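Local coordinates for uncharacterized protein (Legionella longbeachae NSW150, PDB 4JZA), which probably removes the 3-phosphate from phosphatidylinositol 3-phosphate, acting as a phosphoinositide phosphatase in the lipid metabolism of pathogen-host interaction, at residues P187-P190 / G191-D195; K675-L678 / C679-A683. One frame throughout, in Å; residues are numbered along the deposited sequence.

Contacts 1 and 2 are two helix N-termini of this phosphatase, each begun from an N-cap carbonyl. In contact 1 (187-190 with 191-195) a loop enters the short helix 191-194, and Pro190 O takes a good bond from Leu193 N and a weak one from Arg194 N. In contact 2 (675-678 with 679-683), which opens the long helix 676-702, Lys675 O is bonded by Cys679 N, four residues on. The two are in series along the chain, with centres about 35 Å apart and nearest atoms about 25 Å apart, so neither touches the other. Contact 1 falls in the phosphoinositide phosphatase insertion domain; the side chains of contact 2 also touch helices 74-87, 95-116 and 748-761.

Contact 1. Residues P187-P190 / G191-D195; sequences PKTP and GWLRD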
ATOM      1  N   PRO A 187     -18.969  -5.918  11.298  1.00 45.52           N
ATOM      2  CA  PRO A 187     -19.291  -4.603  11.843  1.00 46.99           C
ATOM      3  C   PRO A 187     -18.139  -3.619  11.605  1.00 47.48           C
ATOM      4  O   PRO A 187     -16.976  -4.007  11.582  1.00 46.95           O
ATOM      5  CB  PRO A 187     -19.476  -4.871  13.324  1.00 46.76           C
ATOM      6  CG  PRO A 187     -18.564  -5.989  13.597  1.00 48.36           C
ATOM      7  CD  PRO A 187     -18.600  -6.860  12.364  1.00 48.80           C
ATOM      8  N   LYS A 188     -18.500  -2.371  11.382  1.00 46.12           N
ATOM      9  CA  LYS A 188     -17.562  -1.325  11.093  1.00 48.37           C
ATOM     10  C   LYS A 188     -17.320  -0.470  12.294  1.00 49.87           C
ATOM     11  O   LYS A 188     -18.122  -0.413  13.214  1.00 50.17           O
ATOM     12  CB  LYS A 188     -18.129  -0.442  10.014  1.00 50.34           C
ATOM     13  CG  LYS A 188     -18.501  -1.186   8.742  1.00 51.34           C
ATOM     14  CD  LYS A 188     -17.334  -2.024   8.235  1.00 51.13           C
ATOM     15  CE  LYS A 188     -17.655  -2.573   6.864  1.00 52.61           C
ATOM     16  NZ  LYS A 188     -18.738  -3.593   6.936  1.00 53.05           N
ATOM     17  N   THR A 189     -16.203   0.226  12.296  1.00 52.91           N
ATOM     18  CA  THR A 189     -15.871   0.972  13.486  1.00 54.41           C
ATOM     19  C   THR A 189     -16.799   2.171  13.552  1.00 52.86           C
ATOM     20  O   THR A 189     -16.960   2.855  12.569  1.00 49.24           O
ATOM     21  CB  THR A 189     -14.407   1.361  13.521  1.00 50.42           C
ATOM     22  OG1 THR A 189     -13.611   0.155  13.439  1.00 46.70           O
ATOM     23  CG2 THR A 189     -14.146   2.120  14.828  1.00 52.38           C
ATOM     24  N   PRO A 190     -17.462   2.381  14.695  1.00 51.88           N
ATOM     25  CA  PRO A 190     -18.253   3.590  14.757  1.00 54.47           C
ATOM     26  C   PRO A 190     -17.374   4.760  15.164  1.00 55.67           C
ATOM     27  O   PRO A 190     -16.462   4.589  16.016  1.00 56.37           O
ATOM     28  CB  PRO A 190     -19.273   3.283  15.863  1.00 53.67           C
ATOM     29  CG  PRO A 190     -18.624   2.262  16.750  1.00 51.95           C
ATOM     30  CD  PRO A 190     -17.486   1.647  15.971  1.00 53.87           C
ATOM     31  N   GLY A 191     -17.692   5.934  14.601  1.00 55.43           N
ATOM     32  CA  GLY A 191     -16.968   7.205  14.856  1.00 56.57           C
ATOM     33  C   GLY A 191     -16.602   7.507  16.305  1.00 53.59           C
ATOM     34  O   GLY A 191     -15.510   7.997  16.589  1.00 54.25           O
ATOM     35  N   TRP A 192     -17.519   7.227  17.217  1.00 50.90           N
ATOM     36  CA  TRP A 192     -17.282   7.508  18.610  1.00 51.74           C
ATOM     37  C   TRP A 192     -16.116   6.765  19.160  1.00 53.69           C
ATOM     38  O   TRP A 192     -15.471   7.233  20.112  1.00 55.15           O
ATOM     39  CB  TRP A 192     -18.522   7.204  19.438  1.00 50.84           C
ATOM     40  CG  TRP A 192     -18.950   5.773  19.565  1.00 48.49           C
ATOM     41  CD1 TRP A 192     -19.956   5.136  18.851  1.00 46.41           C
ATOM     42  CD2 TRP A 192     -18.489   4.827  20.557  1.00 43.65           C
ATOM     43  NE1 TRP A 192     -20.111   3.829  19.342  1.00 46.61           N
ATOM     44  CE2 TRP A 192     -19.234   3.627  20.382  1.00 43.71           C
ATOM     45  CE3 TRP A 192     -17.518   4.882  21.564  1.00 43.43           C
ATOM     46  CZ2 TRP A 192     -19.007   2.492  21.157  1.00 44.02           C
ATOM     47  CZ3 TRP A 192     -17.277   3.740  22.347  1.00 44.27           C
ATOM     48  CH2 TRP A 192     -18.014   2.565  22.136  1.00 46.26           C
ATOM     49  N   LEU A 193     -15.844   5.597  18.576  1.00 56.35           N
ATOM     50  CA  LEU A 193     -14.731   4.745  19.053  1.00 53.59           C
ATOM     51  C   LEU A 193     -13.423   5.271  18.566  1.00 52.42           C
ATOM     52  O   LEU A 193     -12.434   5.277  19.299  1.00 47.74           O
ATOM     53  CB  LEU A 193     -14.914   3.327  18.562  1.00 54.71           C
ATOM     54  CG  LEU A 193     -14.024   2.245  19.164  1.00 53.67           C
ATOM     55  CD1 LEU A 193     -13.978   2.218  20.688  1.00 51.33           C
ATOM     56  CD2 LEU A 193     -14.556   0.943  18.632  1.00 52.81           C
ATOM     57  N   ARG A 194     -13.443   5.748  17.323  1.00 52.87           N
ATOM     58  CA  ARG A 194     -12.291   6.395  16.749  1.00 55.24           C
ATOM     59  C   ARG A 194     -11.893   7.628  17.502  1.00 55.49           C
ATOM     60  O   ARG A 194     -10.718   7.865  17.670  1.00 53.23           O
ATOM     61  CB  ARG A 194     -12.560   6.780  15.319  1.00 58.88           C
ATOM     62  CG  ARG A 194     -12.617   5.593  14.387  1.00 60.84           C
ATOM     63  CD  ARG A 194     -12.631   6.058  12.948  1.00 63.74           C
ATOM     64  NE  ARG A 194     -13.058   4.980  12.054  1.00 66.15           N
ATOM     65  CZ  ARG A 194     -12.308   3.916  11.728  1.00 58.88           C
ATOM     66  NH1 ARG A 194     -11.092   3.752  12.234  1.00 54.13           N
ATOM     67  NH2 ARG A 194     -12.778   3.012  10.889  1.00 53.57           N
ATOM     68  N   ASP A 195     -12.871   8.406  17.965  1.00 61.35           N
ATOM     69  CA  ASP A 195     -12.594   9.658  18.682  1.00 60.38           C
ATOM     70  C   ASP A 195     -12.041   9.486  20.117  1.00 59.53           C
ATOM     71  O   ASP A 195     -11.595  10.445  20.694  1.00 62.40           O
ATOM     72  CB  ASP A 195     -13.831  10.534  18.675  1.00 61.00           C
ATOM     73  CG  ASP A 195     -14.256  10.958  17.248  1.00 65.75           C
ATOM     74  OD1 ASP A 195     -13.485  10.769  16.268  1.00 66.40           O
ATOM     75  OD2 ASP A 195     -15.375  11.485  17.113  1.00 61.50           O
TER
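Thr189 and Arg194 meet at about a right angle, with CB of the threonine over one face of the guanidinium group, 3.5 Å from Arg194 NH2. CG2 of Thr189 carries the contact further along the arginine, 3.8 Å from its CG. On another flank, the ring of Pro190 lies beside the indole of Trp192 and points the same way; Pro190 CG comes 3.4 Å from Trp192 NE1. The tryptophan CG sits between its own backbone N and carbonyl carbon (chi1 67°), which swings the indole back beside the proline. Leu193 joins the two sets, its CD2 4.0 Å from both Thr189 CG2 and Pro190 CD.

Behind these side chains, the Pro190 carbonyl fixes the turn. Its O accepts a 2.8 Å bond from Leu193 N, three residues on, and a weak one from Arg194 N, four residues on.

Further out, Thr189 OG1 bonds to the carbonyl of Trp311, and Arg194 NH2 to that of Leu313. Phe204 packs edge-to-face with Trp192. The arrangement is that of a helix N-terminus with proline at the N-cap, here opening helix 191-194 in the phosphoinositide phosphatase insertion domain.

Contact 2. Residues K675-L678 / C679-A683; sequences KKLL and CRLVA
Leu677 and Leu681, one helical turn apart, lie side by side and point the same way, their CD1 atoms 4.2 Å from each other. Leu678 and Val682 repeat the pairing on a neighbouring flank, where Leu678 CD1 approaches Val682 CG2 to 4.1 Å. Because Val682 carries CG2 beside its own backbone N, that methyl also comes to 3.1 Å from Leu678 O. This part is buried: Tyr80 and Leu115 reach Leu677, while Leu72 touches both Leu681 and Val682.

Beneath the side chains, four successive backbone bonds, each spanning four residues, run from Cys679 N to Val682 N. Cys679 N donates to Lys675 O at 3.2 Å, and Leu681 N to Leu677 O at 2.9 Å.

The more exposed side is looser. Lys676, extended beyond CG, crosses Arg680 obliquely and brings its CE to 3.9 Å from Arg680 NH2. The two cationic ends stay apart, with 4.6 Å between Lys676 NZ and Arg680 NH2, and Glu754 forms a weak, long ion pair with that same NH2. The paired apolar side chains thus belong to a buried surface of the helix, against which helices 74-87, 95-116 and 748-761 pack, while Glu754 probably offsets part of the like charge gathered at its partly exposed edge.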
ATOM      1  N   LYS A 675     -15.961  20.516 -14.029  1.00 61.33           N
ATOM      2  CA  LYS A 675     -16.945  19.459 -14.110  1.00 54.78           C
ATOM      3  C   LYS A 675     -16.801  18.590 -15.339  1.00 49.18           C
ATOM      4  O   LYS A 675     -17.693  17.854 -15.690  1.00 48.62           O
ATOM      5  CB  LYS A 675     -18.296  20.098 -14.108  1.00 61.32           C
ATOM      6  CG  LYS A 675     -18.655  20.735 -12.787  1.00 68.47           C
ATOM      7  CD  LYS A 675     -19.225  19.739 -11.790  1.00 72.55           C
ATOM      8  CE  LYS A 675     -20.145  20.475 -10.805  1.00 85.92           C
ATOM      9  NZ  LYS A 675     -20.735  19.611  -9.733  1.00 88.05           N
ATOM     10  N   LYS A 676     -15.672  18.661 -16.000  1.00 49.44           N
ATOM     11  CA  LYS A 676     -15.581  18.135 -17.339  1.00 50.50           C
ATOM     12  C   LYS A 676     -15.795  16.632 -17.410  1.00 45.88           C
ATOM     13  O   LYS A 676     -16.316  16.131 -18.406  1.00 48.80           O
ATOM     14  CB  LYS A 676     -14.232  18.516 -17.936  1.00 56.93           C
ATOM     15  CG  LYS A 676     -13.913  17.851 -19.281  1.00 69.28           C
ATOM     16  CD  LYS A 676     -13.020  18.722 -20.170  1.00 77.47           C
ATOM     17  CE  LYS A 676     -12.984  18.216 -21.606  1.00 82.42           C
ATOM     18  NZ  LYS A 676     -12.001  19.031 -22.367  1.00 84.72           N
ATOM     19  N   LEU A 677     -15.365  15.924 -16.376  1.00 40.59           N
ATOM     20  CA  LEU A 677     -15.372  14.466 -16.354  1.00 42.68           C
ATOM     21  C   LEU A 677     -16.790  13.942 -16.144  1.00 43.57           C
ATOM     22  O   LEU A 677     -17.242  13.015 -16.845  1.00 46.69           O
ATOM     23  CB  LEU A 677     -14.412  13.923 -15.248  1.00 41.27           C
ATOM     24  CG  LEU A 677     -14.420  12.399 -14.987  1.00 42.51           C
ATOM     25  CD1 LEU A 677     -13.878  11.561 -16.158  1.00 41.39           C
ATOM     26  CD2 LEU A 677     -13.696  12.061 -13.704  1.00 39.83           C
ATOM     27  N   LEU A 678     -17.471  14.536 -15.163  1.00 42.45           N
ATOM     28  CA  LEU A 678     -18.876  14.264 -14.868  1.00 40.04           C
ATOM     29  C   LEU A 678     -19.750  14.438 -16.099  1.00 39.69           C
ATOM     30  O   LEU A 678     -20.598  13.616 -16.346  1.00 40.69           O
ATOM     31  CB  LEU A 678     -19.369  15.190 -13.767  1.00 38.65           C
ATOM     32  CG  LEU A 678     -20.850  15.039 -13.401  1.00 40.99           C
ATOM     33  CD1 LEU A 678     -21.178  13.713 -12.799  1.00 40.05           C
ATOM     34  CD2 LEU A 678     -21.307  16.101 -12.442  1.00 42.33           C
ATOM     35  N   CYS A 679     -19.530  15.513 -16.851  1.00 39.71           N
ATOM     36  CA  CYS A 679     -20.235  15.753 -18.080  1.00 40.47           C
ATOM     37  C   CYS A 679     -19.873  14.716 -19.147  1.00 40.54           C
ATOM     38  O   CYS A 679     -20.734  14.254 -19.866  1.00 38.47           O
ATOM     39  CB  CYS A 679     -19.938  17.140 -18.636  1.00 41.47           C
ATOM     40  SG  CYS A 679     -20.463  18.540 -17.597  0.97 43.22           S
ATOM     41  N   ARG A 680     -18.600  14.390 -19.280  1.00 44.47           N
ATOM     42  CA  ARG A 680     -18.148  13.418 -20.280  1.00 45.12           C
ATOM     43  C   ARG A 680     -18.843  12.079 -20.074  1.00 43.36           C
ATOM     44  O   ARG A 680     -19.315  11.474 -21.048  1.00 39.66           O
ATOM     45  CB  ARG A 680     -16.650  13.222 -20.195  1.00 47.64           C
ATOM     46  CG  ARG A 680     -16.164  11.973 -20.910  1.00 51.17           C
ATOM     47  CD  ARG A 680     -14.677  11.982 -21.103  1.00 50.25           C
ATOM     48  NE  ARG A 680     -14.342  12.959 -22.128  1.00 55.37           N
ATOM     49  CZ  ARG A 680     -13.264  13.733 -22.089  1.00 60.05           C
ATOM     50  NH1 ARG A 680     -12.429  13.694 -21.046  1.00 58.33           N
ATOM     51  NH2 ARG A 680     -13.053  14.592 -23.071  1.00 61.87           N
ATOM     52  N   LEU A 681     -18.922  11.670 -18.806  1.00 39.48           N
ATOM     53  CA  LEU A 681     -19.488  10.400 -18.422  1.00 39.60           C
ATOM     54  C   LEU A 681     -20.999  10.422 -18.429  1.00 40.79           C
ATOM     55  O   LEU A 681     -21.628   9.399 -18.709  1.00 39.79           O
ATOM     56  CB  LEU A 681     -19.006  10.008 -17.009  1.00 41.53           C
ATOM     57  CG  LEU A 681     -17.526   9.617 -16.822  1.00 41.24           C
ATOM     58  CD1 LEU A 681     -17.219   9.159 -15.393  1.00 41.77           C
ATOM     59  CD2 LEU A 681     -17.123   8.540 -17.818  1.00 40.48           C
ATOM     60  N   VAL A 682     -21.610  11.570 -18.094  1.00 40.40           N
ATOM     61  CA  VAL A 682     -23.058  11.691 -18.190  1.00 35.95           C
ATOM     62  C   VAL A 682     -23.450  11.544 -19.639  1.00 37.71           C
ATOM     63  O   VAL A 682     -24.385  10.845 -19.952  1.00 41.29           O
ATOM     64  CB  VAL A 682     -23.550  12.962 -17.555  1.00 35.29           C
ATOM     65  CG1 VAL A 682     -24.937  13.348 -18.037  1.00 37.06           C
ATOM     66  CG2 VAL A 682     -23.566  12.794 -16.056  1.00 35.30           C
ATOM     67  N   ALA A 683     -22.704  12.126 -20.555  1.00 39.38           N
ATOM     68  CA  ALA A 683     -23.078  11.990 -21.946  1.00 42.66           C
ATOM     69  C   ALA A 683     -22.917  10.558 -22.418  1.00 46.22           C
ATOM     70  O   ALA A 683     -23.642  10.121 -23.293  1.00 48.26           O
ATOM     71  CB  ALA A 683     -22.285  12.923 -22.822  1.00 41.68           C
TER